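Local coordinates for protein oxidoreductase (Azotobacter vinelandii, PDB 7D5M) that binds NAD and, as a homolog of inositol dehydrogenase, probably oxidises an inositol-like or related polyol substrate with it, at residues P11-V17 / F39-A45; D36-A40 / Y337-A341; L109-C113 / M344-E348. One frame throughout, in Å; residues are numbered along the deposited sequence.

Interaction 1: residues P11-V17 / F39-A45. With NAD (nicotinamide-adenine-dinucleotide), chain B.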
loop_
_atom_site.group_PDB
_atom_site.type_symbol
_atom_site.label_atom_id
_atom_site.label_comp_id
_atom_site.label_asym_id
_atom_site.label_seq_id
_atom_site.Cartn_x
_atom_site.Cartn_y
_atom_site.Cartn_z
ATOM N N PRO A 11 -9.312 -13.280 -40.044
ATOM C CA PRO A 11 -9.200 -14.015 -38.788
ATOM C C PRO A 11 -8.901 -15.493 -39.053
ATOM O O PRO A 11 -9.462 -16.067 -39.998
ATOM C CB PRO A 11 -10.575 -13.830 -38.130
ATOM C CG PRO A 11 -11.097 -12.558 -38.754
ATOM C CD PRO A 11 -10.631 -12.647 -40.189
ATOM N N ILE A 12 -8.018 -16.066 -38.242
ATOM C CA ILE A 12 -7.694 -17.522 -38.280
ATOM C C ILE A 12 -8.997 -18.287 -38.007
ATOM O O ILE A 12 -9.674 -18.001 -36.994
ATOM C CB ILE A 12 -6.601 -17.887 -37.255
ATOM C CG1 ILE A 12 -5.297 -17.092 -37.421
ATOM C CG2 ILE A 12 -6.349 -19.390 -37.261
ATOM C CD1 ILE A 12 -4.565 -17.311 -38.714
ATOM N N ARG A 13 -9.346 -19.248 -38.856
ATOM C CA ARG A 13 -10.531 -20.108 -38.624
ATOM C C ARG A 13 -10.201 -21.043 -37.453
ATOM O O ARG A 13 -9.165 -21.742 -37.513
ATOM C CB ARG A 13 -10.917 -20.834 -39.917
ATOM C CG ARG A 13 -11.331 -19.886 -41.035
ATOM C CD ARG A 13 -11.829 -20.619 -42.268
ATOM N NE ARG A 13 -10.890 -21.601 -42.792
ATOM C CZ ARG A 13 -9.938 -21.373 -43.700
ATOM N NH1 ARG A 13 -9.750 -20.167 -44.208
ATOM N NH2 ARG A 13 -9.157 -22.361 -44.087
ATOM N N TRP A 14 -11.032 -21.030 -36.416
ATOM C CA TRP A 14 -10.633 -21.495 -35.065
ATOM C C TRP A 14 -11.706 -22.363 -34.405
ATOM O O TRP A 14 -12.915 -22.121 -34.580
ATOM C CB TRP A 14 -10.273 -20.260 -34.234
ATOM C CG TRP A 14 -9.784 -20.498 -32.841
ATOM C CD1 TRP A 14 -8.656 -21.158 -32.440
ATOM C CD2 TRP A 14 -10.378 -19.952 -31.652
ATOM N NE1 TRP A 14 -8.538 -21.092 -31.073
ATOM C CE2 TRP A 14 -9.579 -20.352 -30.566
ATOM C CE3 TRP A 14 -11.526 -19.189 -31.405
ATOM C CZ2 TRP A 14 -9.902 -20.013 -29.249
ATOM C CZ3 TRP A 14 -11.838 -18.848 -30.107
ATOM C CH2 TRP A 14 -11.031 -19.252 -29.049
ATOM N N ALA A 15 -11.243 -23.328 -33.614
ATOM C CA ALA A 15 -12.061 -24.201 -32.757
ATOM C C ALA A 15 -11.470 -24.231 -31.349
ATOM O O ALA A 15 -10.255 -23.968 -31.163
ATOM C CB ALA A 15 -12.113 -25.589 -33.333
ATOM N N MET A 16 -12.311 -24.593 -30.392
ATOM C CA MET A 16 -11.874 -24.981 -29.036
ATOM C C MET A 16 -12.207 -26.451 -28.816
ATOM O O MET A 16 -13.220 -26.936 -29.362
ATOM C CB MET A 16 -12.546 -24.119 -27.970
ATOM C CG MET A 16 -12.005 -22.713 -27.957
ATOM S SD MET A 16 -12.473 -21.868 -26.430
ATOM C CE MET A 16 -11.374 -22.667 -25.262
ATOM N N VAL A 17 -11.339 -27.134 -28.079
ATOM C CA VAL A 17 -11.658 -28.429 -27.421
ATOM C C VAL A 17 -11.650 -28.160 -25.922
ATOM O O VAL A 17 -10.620 -27.673 -25.414
ATOM C CB VAL A 17 -10.673 -29.542 -27.815
ATOM C CG1 VAL A 17 -11.106 -30.881 -27.241
ATOM C CG2 VAL A 17 -10.516 -29.640 -29.319
ATOM N N PHE A 39 -8.931 -14.245 -34.399
ATOM C CA PHE A 39 -9.521 -15.581 -34.649
ATOM C C PHE A 39 -11.034 -15.438 -34.813
ATOM O O PHE A 39 -11.638 -14.488 -34.255
ATOM C CB PHE A 39 -9.219 -16.542 -33.492
ATOM C CG PHE A 39 -7.768 -16.879 -33.306
ATOM C CD1 PHE A 39 -6.913 -16.010 -32.651
ATOM C CD2 PHE A 39 -7.246 -18.061 -33.811
ATOM C CE1 PHE A 39 -5.575 -16.327 -32.492
ATOM C CE2 PHE A 39 -5.907 -18.380 -33.636
ATOM C CZ PHE A 39 -5.071 -17.504 -32.990
ATOM N N ALA A 40 -11.635 -16.378 -35.544
ATOM C CA ALA A 40 -13.095 -16.556 -35.664
ATOM C C ALA A 40 -13.450 -17.960 -35.172
ATOM O O ALA A 40 -12.913 -18.939 -35.732
ATOM C CB ALA A 40 -13.532 -16.343 -37.092
ATOM N N LEU A 41 -14.336 -18.045 -34.183
ATOM C CA LEU A 41 -14.792 -19.328 -33.601
ATOM C C LEU A 41 -15.886 -19.913 -34.496
ATOM O O LEU A 41 -17.045 -19.424 -34.452
ATOM C CB LEU A 41 -15.307 -19.111 -32.179
ATOM C CG LEU A 41 -15.777 -20.379 -31.468
ATOM C CD1 LEU A 41 -14.620 -21.343 -31.279
ATOM C CD2 LEU A 41 -16.428 -20.038 -30.140
ATOM N N VAL A 42 -15.527 -20.925 -35.279
ATOM C CA VAL A 42 -16.436 -21.504 -36.315
ATOM C C VAL A 42 -16.800 -22.947 -35.961
ATOM O O VAL A 42 -17.689 -23.491 -36.632
ATOM C CB VAL A 42 -15.816 -21.394 -37.719
ATOM C CG1 VAL A 42 -15.590 -19.939 -38.084
ATOM C CG2 VAL A 42 -14.527 -22.194 -37.848
ATOM N N ALA A 43 -16.175 -23.545 -34.946
ATOM C CA ALA A 43 -16.389 -24.972 -34.606
ATOM C C ALA A 43 -15.862 -25.266 -33.202
ATOM O O ALA A 43 -15.132 -24.442 -32.649
ATOM C CB ALA A 43 -15.707 -25.851 -35.623
ATOM N N GLY A 44 -16.238 -26.410 -32.640
ATOM C CA GLY A 44 -15.684 -26.814 -31.342
ATOM C C GLY A 44 -16.122 -28.197 -30.923
ATOM O O GLY A 44 -17.146 -28.700 -31.435
ATOM N N ALA A 45 -15.346 -28.797 -30.025
ATOM C CA ALA A 45 -15.767 -29.938 -29.182
ATOM C C ALA A 45 -15.683 -29.449 -27.737
ATOM O O ALA A 45 -14.646 -29.640 -27.091
ATOM C CB ALA A 45 -14.913 -31.149 -29.434
HETATM P PA NAD B . -12.508 -27.153 -15.939
HETATM O O1A NAD B . -12.689 -28.507 -15.326
HETATM O O2A NAD B . -13.074 -25.936 -15.277
HETATM O O5B NAD B . -13.026 -27.210 -17.458
HETATM C C5B NAD B . -12.858 -28.391 -18.301
HETATM C C4B NAD B . -13.715 -28.207 -19.530
HETATM O O4B NAD B . -13.319 -29.145 -20.564
HETATM C C3B NAD B . -15.215 -28.451 -19.321
HETATM O O3B NAD B . -15.961 -27.592 -20.170
HETATM C C2B NAD B . -15.353 -29.924 -19.722
HETATM O O2B NAD B . -16.657 -30.317 -20.082
HETATM C C1B NAD B . -14.431 -29.936 -20.932
HETATM N N9A NAD B . -13.927 -31.246 -21.312
HETATM C C8A NAD B . -13.384 -32.185 -20.473
HETATM N N7A NAD B . -12.945 -33.246 -21.102
HETATM C C5A NAD B . -13.193 -32.985 -22.440
HETATM C C6A NAD B . -12.936 -33.730 -23.608
HETATM N N6A NAD B . -12.328 -34.918 -23.612
HETATM N N1A NAD B . -13.299 -33.174 -24.791
HETATM C C2A NAD B . -13.904 -31.976 -24.775
HETATM N N3A NAD B . -14.183 -31.180 -23.741
HETATM C C4A NAD B . -13.798 -31.750 -22.585
HETATM O O3 NAD B . -10.929 -26.867 -16.143
HETATM P PN NAD B . -10.146 -25.448 -16.231
HETATM O O1N NAD B . -9.855 -24.946 -14.844
HETATM O O2N NAD B . -10.883 -24.551 -17.180
HETATM O O5D NAD B . -8.745 -25.889 -16.870
HETATM C C5D NAD B . -8.660 -26.492 -18.163
HETATM C C4D NAD B . -7.215 -26.412 -18.570
HETATM O O4D NAD B . -6.797 -25.024 -18.533
HETATM C C3D NAD B . -6.254 -27.157 -17.636
HETATM O O3D NAD B . -5.190 -27.708 -18.391
HETATM C C2D NAD B . -5.766 -26.055 -16.688
HETATM O O2D NAD B . -4.491 -26.324 -16.125
HETATM C C1D NAD B . -5.690 -24.871 -17.654
HETATM N N1N NAD B . -5.788 -23.529 -17.005
HETATM C C2N NAD B . -4.836 -22.575 -17.294
HETATM C C3N NAD B . -4.865 -21.327 -16.668
HETATM C C7N NAD B . -3.883 -20.283 -17.156
HETATM O O7N NAD B . -3.295 -20.472 -18.226
HETATM N N7N NAD B . -3.727 -19.190 -16.416
HETATM C C4N NAD B . -5.798 -21.103 -15.650
HETATM C C5N NAD B . -6.743 -22.086 -15.358
HETATM C C6N NAD B . -6.805 -23.213 -16.148
#
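Trp14 CG stands anti to the backbone N (chi1 -178°) and Phe39 CG anti to the carbonyl carbon (chi1 -65°), which brings the two rings together, set crosswise, on one face of the sheet. The edge of Phe39 is turned to the face of the indole five-membered ring in an edge-to-face stack, with Phe39 CD2 3.6 Å from Trp14 CG and planes at 55°. The same Phe39 CD2 lies 3.5 Å from Ile12 CB, and Ile12 CG1 sits over a face of the phenyl ring. Leu41 CD1 comes obliquely to the six-membered part of the indole, 3.8 Å from Trp14 CE3. Trp14 NE1 is hydrogen-bonded to Ser89 OG. These parallel strands are the first two of the Rossmann fold, joined through helix 26-34 in a beta-alpha-beta unit. Ala40 N donates to Ile12 O at 2.9 Å, and Val42 N to Trp14 O at 3.0 Å. The bond from Trp14 N to Ala40 O is bent and weak. Farther along, Ala45 N donates to Met16 O at 2.9 Å. At this end the pair reaches the adenine of NAD: Val17 CG1 is 3.9 Å and Ala45 O 3.4 Å from its C2A.

Interaction 2: residues D36-A40 / Y337-A341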
loop_
_atom_site.group_PDB
_atom_site.type_symbol
_atom_site.label_atom_id
_atom_site.label_comp_id
_atom_site.label_asym_id
_atom_site.label_seq_id
_atom_site.Cartn_x
_atom_site.Cartn_y
_atom_site.Cartn_z
ATOM N N ASP A 36 -10.111 -8.035 -31.760
ATOM C CA ASP A 36 -9.267 -7.357 -32.782
ATOM C C ASP A 36 -9.109 -8.232 -34.031
ATOM O O ASP A 36 -8.053 -8.152 -34.676
ATOM C CB ASP A 36 -7.884 -7.003 -32.232
ATOM C CG ASP A 36 -7.924 -6.215 -30.938
ATOM O OD1 ASP A 36 -8.901 -5.469 -30.741
ATOM O OD2 ASP A 36 -6.976 -6.361 -30.133
ATOM N N GLN A 37 -10.115 -9.037 -34.354
ATOM C CA GLN A 37 -10.175 -9.779 -35.638
ATOM C C GLN A 37 -9.029 -10.805 -35.711
ATOM O O GLN A 37 -8.563 -11.071 -36.840
ATOM C CB GLN A 37 -10.077 -8.803 -36.821
ATOM C CG GLN A 37 -10.984 -7.577 -36.715
ATOM C CD GLN A 37 -10.832 -6.655 -37.903
ATOM O OE1 GLN A 37 -11.337 -6.930 -38.988
ATOM N NE2 GLN A 37 -10.118 -5.553 -37.714
ATOM N N SER A 38 -8.566 -11.373 -34.587
ATOM C CA SER A 38 -7.429 -12.341 -34.591
ATOM C C SER A 38 -7.902 -13.723 -35.058
ATOM O O SER A 38 -7.299 -14.296 -36.007
ATOM C CB SER A 38 -6.762 -12.433 -33.238
ATOM O OG SER A 38 -6.030 -11.244 -32.963
ATOM N N PHE A 39 -8.931 -14.245 -34.399
ATOM C CA PHE A 39 -9.521 -15.581 -34.649
ATOM C C PHE A 39 -11.034 -15.438 -34.813
ATOM O O PHE A 39 -11.638 -14.488 -34.255
ATOM C CB PHE A 39 -9.219 -16.542 -33.492
ATOM C CG PHE A 39 -7.768 -16.879 -33.306
ATOM C CD1 PHE A 39 -6.913 -16.010 -32.651
ATOM C CD2 PHE A 39 -7.246 -18.061 -33.811
ATOM C CE1 PHE A 39 -5.575 -16.327 -32.492
ATOM C CE2 PHE A 39 -5.907 -18.380 -33.636
ATOM C CZ PHE A 39 -5.071 -17.504 -32.990
ATOM N N ALA A 40 -11.635 -16.378 -35.544
ATOM C CA ALA A 40 -13.095 -16.556 -35.664
ATOM C C ALA A 40 -13.450 -17.960 -35.172
ATOM O O ALA A 40 -12.913 -18.939 -35.732
ATOM C CB ALA A 40 -13.532 -16.343 -37.092
ATOM N N TYR A 337 -2.628 -13.726 -27.746
ATOM C CA TYR A 337 -3.466 -14.346 -28.803
ATOM C C TYR A 337 -3.251 -13.617 -30.139
ATOM O O TYR A 337 -3.240 -14.302 -31.176
ATOM C CB TYR A 337 -4.936 -14.450 -28.377
ATOM C CG TYR A 337 -5.358 -15.847 -27.989
ATOM C CD1 TYR A 337 -5.712 -16.767 -28.962
ATOM C CD2 TYR A 337 -5.392 -16.274 -26.669
ATOM C CE1 TYR A 337 -6.104 -18.055 -28.644
ATOM C CE2 TYR A 337 -5.784 -17.563 -26.331
ATOM C CZ TYR A 337 -6.142 -18.463 -27.325
ATOM O OH TYR A 337 -6.544 -19.741 -27.033
ATOM N N TYR A 338 -3.068 -12.292 -30.173
ATOM C CA TYR A 338 -2.843 -11.627 -31.487
ATOM C C TYR A 338 -1.472 -12.065 -32.008
ATOM O O TYR A 338 -1.337 -12.220 -33.224
ATOM C CB TYR A 338 -3.032 -10.107 -31.471
ATOM C CG TYR A 338 -1.807 -9.308 -31.113
ATOM C CD1 TYR A 338 -0.736 -9.197 -31.986
ATOM C CD2 TYR A 338 -1.732 -8.627 -29.908
ATOM C CE1 TYR A 338 0.400 -8.480 -31.652
ATOM C CE2 TYR A 338 -0.606 -7.894 -29.564
ATOM C CZ TYR A 338 0.462 -7.814 -30.440
ATOM O OH TYR A 338 1.574 -7.096 -30.111
ATOM N N ARG A 339 -0.497 -12.293 -31.121
ATOM C CA ARG A 339 0.848 -12.768 -31.541
ATOM C C ARG A 339 0.723 -14.198 -32.071
ATOM O O ARG A 339 1.376 -14.528 -33.094
ATOM C CB ARG A 339 1.849 -12.661 -30.394
ATOM C CG ARG A 339 2.227 -11.228 -30.053
ATOM C CD ARG A 339 3.189 -11.241 -28.882
ATOM N NE ARG A 339 3.845 -9.966 -28.639
ATOM C CZ ARG A 339 3.277 -8.910 -28.086
ATOM N NH1 ARG A 339 1.997 -8.949 -27.747
ATOM N NH2 ARG A 339 3.985 -7.807 -27.887
ATOM N N PHE A 340 -0.059 -15.041 -31.397
ATOM C CA PHE A 340 -0.343 -16.413 -31.890
ATOM C C PHE A 340 -0.886 -16.328 -33.323
ATOM O O PHE A 340 -0.375 -17.061 -34.196
ATOM C CB PHE A 340 -1.318 -17.176 -30.993
ATOM C CG PHE A 340 -0.857 -17.445 -29.584
ATOM C CD1 PHE A 340 0.486 -17.555 -29.272
ATOM C CD2 PHE A 340 -1.782 -17.620 -28.569
ATOM C CE1 PHE A 340 0.901 -17.812 -27.974
ATOM C CE2 PHE A 340 -1.366 -17.885 -27.271
ATOM C CZ PHE A 340 -0.024 -17.986 -26.978
ATOM N N ALA A 341 -1.887 -15.478 -33.568
ATOM C CA ALA A 341 -2.527 -15.318 -34.894
ATOM C C ALA A 341 -1.480 -14.837 -35.910
ATOM O O ALA A 341 -1.410 -15.394 -37.015
ATOM C CB ALA A 341 -3.704 -14.373 -34.803
#
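The ring of Tyr337 stands nearly perpendicular to that of Phe39. The edge of the tyrosine is turned to a face of the phenylalanine in an offset T-shaped stack, with planes at 83° and centroids 5.5 Å apart. Between the two rings the nearest atoms are Tyr337 CD1 and Phe39 CE1, 3.6 Å apart. The rim of Phe39 meets the helix backbone: Tyr337 O lies in the plane of the ring, 3.4 Å from Phe39 CE1. That oxygen also accepts the helical bond from Ala341 N. Ala341 CB comes in obliquely, 3.6 Å from the same CE1, and is 3.9 Å from Ser38 CB. Ser38 OG stands anti to its carbonyl carbon (chi1 -71°), which lays it alongside the helix, 3.5 Å from Tyr338 CA. The contact joins the start of strand 39-45 in the Rossmann domain to helix 329-349 of the C-terminal part of the chain. With an alanine here instead of Phe39, the edge of Tyr337 would probably lose the aromatic face it packs on, and a gap would open beside Ala341. Tyr337 OH is hydrogen-bonded to Ser89 OG and His29 ND1, Tyr338 OH to Asp318 OD1, and Ser38 OG weakly to Arg35 O. No hydrogen bond crosses between 36-40 and 337-341, so the contact rests on van der Waals packing of rings, the Ala341 methyl and the Ser38 side chain.

Interaction 3: residues L109-C113 / M344-E348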
loop_
_atom_site.group_PDB
_atom_site.type_symbol
_atom_site.label_atom_id
_atom_site.label_comp_id
_atom_site.label_asym_id
_atom_site.label_seq_id
_atom_site.Cartn_x
_atom_site.Cartn_y
_atom_site.Cartn_z
ATOM N N LEU A 109 -2.832 -28.744 -38.084
ATOM C CA LEU A 109 -3.438 -27.566 -37.412
ATOM C C LEU A 109 -2.405 -26.902 -36.496
ATOM O O LEU A 109 -1.612 -27.615 -35.868
ATOM C CB LEU A 109 -4.664 -27.999 -36.610
ATOM C CG LEU A 109 -5.789 -28.654 -37.408
ATOM C CD1 LEU A 109 -6.886 -29.132 -36.471
ATOM C CD2 LEU A 109 -6.356 -27.693 -38.449
ATOM N N HIS A 110 -2.440 -25.569 -36.415
ATOM C CA HIS A 110 -1.765 -24.808 -35.338
ATOM C C HIS A 110 -2.544 -25.019 -34.039
ATOM O O HIS A 110 -3.760 -25.289 -34.089
ATOM C CB HIS A 110 -1.648 -23.324 -35.686
ATOM C CG HIS A 110 -0.989 -23.073 -36.992
ATOM N ND1 HIS A 110 0.369 -23.207 -37.170
ATOM C CD2 HIS A 110 -1.504 -22.694 -38.179
ATOM C CE1 HIS A 110 0.669 -22.884 -38.410
ATOM N NE2 HIS A 110 -0.471 -22.586 -39.056
ATOM N N VAL A 111 -1.849 -24.921 -32.916
ATOM C CA VAL A 111 -2.441 -25.227 -31.592
ATOM C C VAL A 111 -2.101 -24.102 -30.623
ATOM O O VAL A 111 -0.965 -23.568 -30.664
ATOM C CB VAL A 111 -1.961 -26.593 -31.063
ATOM C CG1 VAL A 111 -2.584 -26.911 -29.708
ATOM C CG2 VAL A 111 -2.240 -27.705 -32.063
ATOM N N VAL A 112 -3.072 -23.763 -29.780
ATOM C CA VAL A 112 -2.814 -23.085 -28.483
ATOM C C VAL A 112 -3.201 -24.080 -27.397
ATOM O O VAL A 112 -4.391 -24.449 -27.307
ATOM C CB VAL A 112 -3.577 -21.764 -28.340
ATOM C CG1 VAL A 112 -3.267 -21.123 -26.997
ATOM C CG2 VAL A 112 -3.260 -20.813 -29.485
ATOM N N CYS A 113 -2.217 -24.530 -26.628
ATOM C CA CYS A 113 -2.412 -25.598 -25.625
ATOM C C CYS A 113 -2.354 -24.984 -24.233
ATOM O O CYS A 113 -1.428 -24.214 -23.936
ATOM C CB CYS A 113 -1.392 -26.718 -25.765
ATOM S SG CYS A 113 -1.774 -28.136 -24.695
ATOM N N MET A 344 0.898 -17.784 -36.754
ATOM C CA MET A 344 0.199 -18.819 -37.550
ATOM C C MET A 344 0.085 -18.329 -38.998
ATOM O O MET A 344 0.447 -19.093 -39.929
ATOM C CB MET A 344 -1.187 -19.095 -36.972
ATOM C CG MET A 344 -1.114 -19.768 -35.621
ATOM S SD MET A 344 -2.737 -19.898 -34.868
ATOM C CE MET A 344 -2.282 -20.531 -33.252
ATOM N N ASP A 345 -0.373 -17.094 -39.176
ATOM C CA ASP A 345 -0.544 -16.468 -40.514
ATOM C C ASP A 345 0.825 -16.352 -41.197
ATOM O O ASP A 345 0.896 -16.706 -42.396
ATOM C CB ASP A 345 -1.228 -15.105 -40.407
ATOM C CG ASP A 345 -1.327 -14.399 -41.745
ATOM O OD1 ASP A 345 -2.136 -14.840 -42.576
ATOM O OD2 ASP A 345 -0.560 -13.450 -41.943
ATOM N N ALA A 346 1.855 -15.904 -40.473
ATOM C CA ALA A 346 3.240 -15.741 -40.985
ATOM C C ALA A 346 3.773 -17.105 -41.440
ATOM O O ALA A 346 4.516 -17.147 -42.454
ATOM C CB ALA A 346 4.145 -15.116 -39.958
ATOM N N THR A 347 3.422 -18.180 -40.726
ATOM C CA THR A 347 3.891 -19.552 -41.052
ATOM C C THR A 347 3.289 -19.934 -42.411
ATOM O O THR A 347 4.054 -20.375 -43.303
ATOM C CB THR A 347 3.563 -20.544 -39.925
ATOM O OG1 THR A 347 4.266 -20.149 -38.745
ATOM C CG2 THR A 347 3.939 -21.969 -40.273
ATOM N N GLU A 348 1.981 -19.734 -42.577
ATOM C CA GLU A 348 1.237 -20.031 -43.831
ATOM C C GLU A 348 1.842 -19.235 -44.993
ATOM O O GLU A 348 1.966 -19.808 -46.086
ATOM C CB GLU A 348 -0.248 -19.695 -43.693
ATOM C CG GLU A 348 -0.984 -20.564 -42.688
ATOM C CD GLU A 348 -0.751 -22.053 -42.864
ATOM O OE1 GLU A 348 -0.850 -22.522 -44.012
ATOM O OE2 GLU A 348 -0.455 -22.733 -41.856
#
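His110 of strand 110-113 meets Met344, Thr347 and Glu348 of helix 329-349. The strand belongs to the parallel sheet of the Rossmann fold, and the helix comes from the C-terminal part of the chain. The helix segment runs nearly antiparallel to the strand, at 159°, with the axes 10.8 Å apart.

The apolar part is built on Met344. Its side chain and that of His110 run antiparallel alongside one another, and the methionine is extended beyond CG. Met344 CG lies over one face of the imidazole in a CH-pi contact, 3.6 Å from His110 CG. Met344 SD sits oblique to the ring, 4.9 Å from its centroid. The extended chain carries Met344 CE on to Val112, where it is 3.9 Å from Val112 CG2. Thr347 CG2 comes to the edge of the imidazole, 3.9 Å from His110 CE1.

The polar part is at NE2, next to the CE1 that Thr347 touches. Glu348 reaches toward His110 from the helix, and a bend at its second torsion turns its carboxylate back to the ring. The ring and carboxylate planes are 76° apart. Both imidazole nitrogens are engaged, since Val137 N donates to His110 ND1. This probably fixes the rotation of the ring. Glu348 OE2 also has a salt bridge to Arg136 NH1, so the carboxylate oxygen is gripped by two partners. His110 NE2 donates to the anti lone pair of Glu348 OE2 at 2.8 Å, with the oxygen tilted 18° out of the ring plane.

Overall arrangement
All three contacts involve the Rossmann sheet. Interaction 1 pairs two of its strands. Interactions 2 and 3 set helix 329-349 against the sheet, and the centres of these two contacts are about 10 Å apart. Phe39 is shared by interactions 1 and 2, and its CE2 lies 3.7 Å from Met344 SD of interaction 3. Phe340 CD2 packs 3.6 Å from Val112 CG2, and Tyr337 OH 3.6 Å from Val112 CG1, which ties interaction 2 to interaction 3. Interaction 1 reaches NAD directly at its adenine end. The other two stand further back: the side chains of Tyr337 and Val112 are each about 9 Å from NAD and about 4 Å from the side chain of Thr141, an NADH-binding residue.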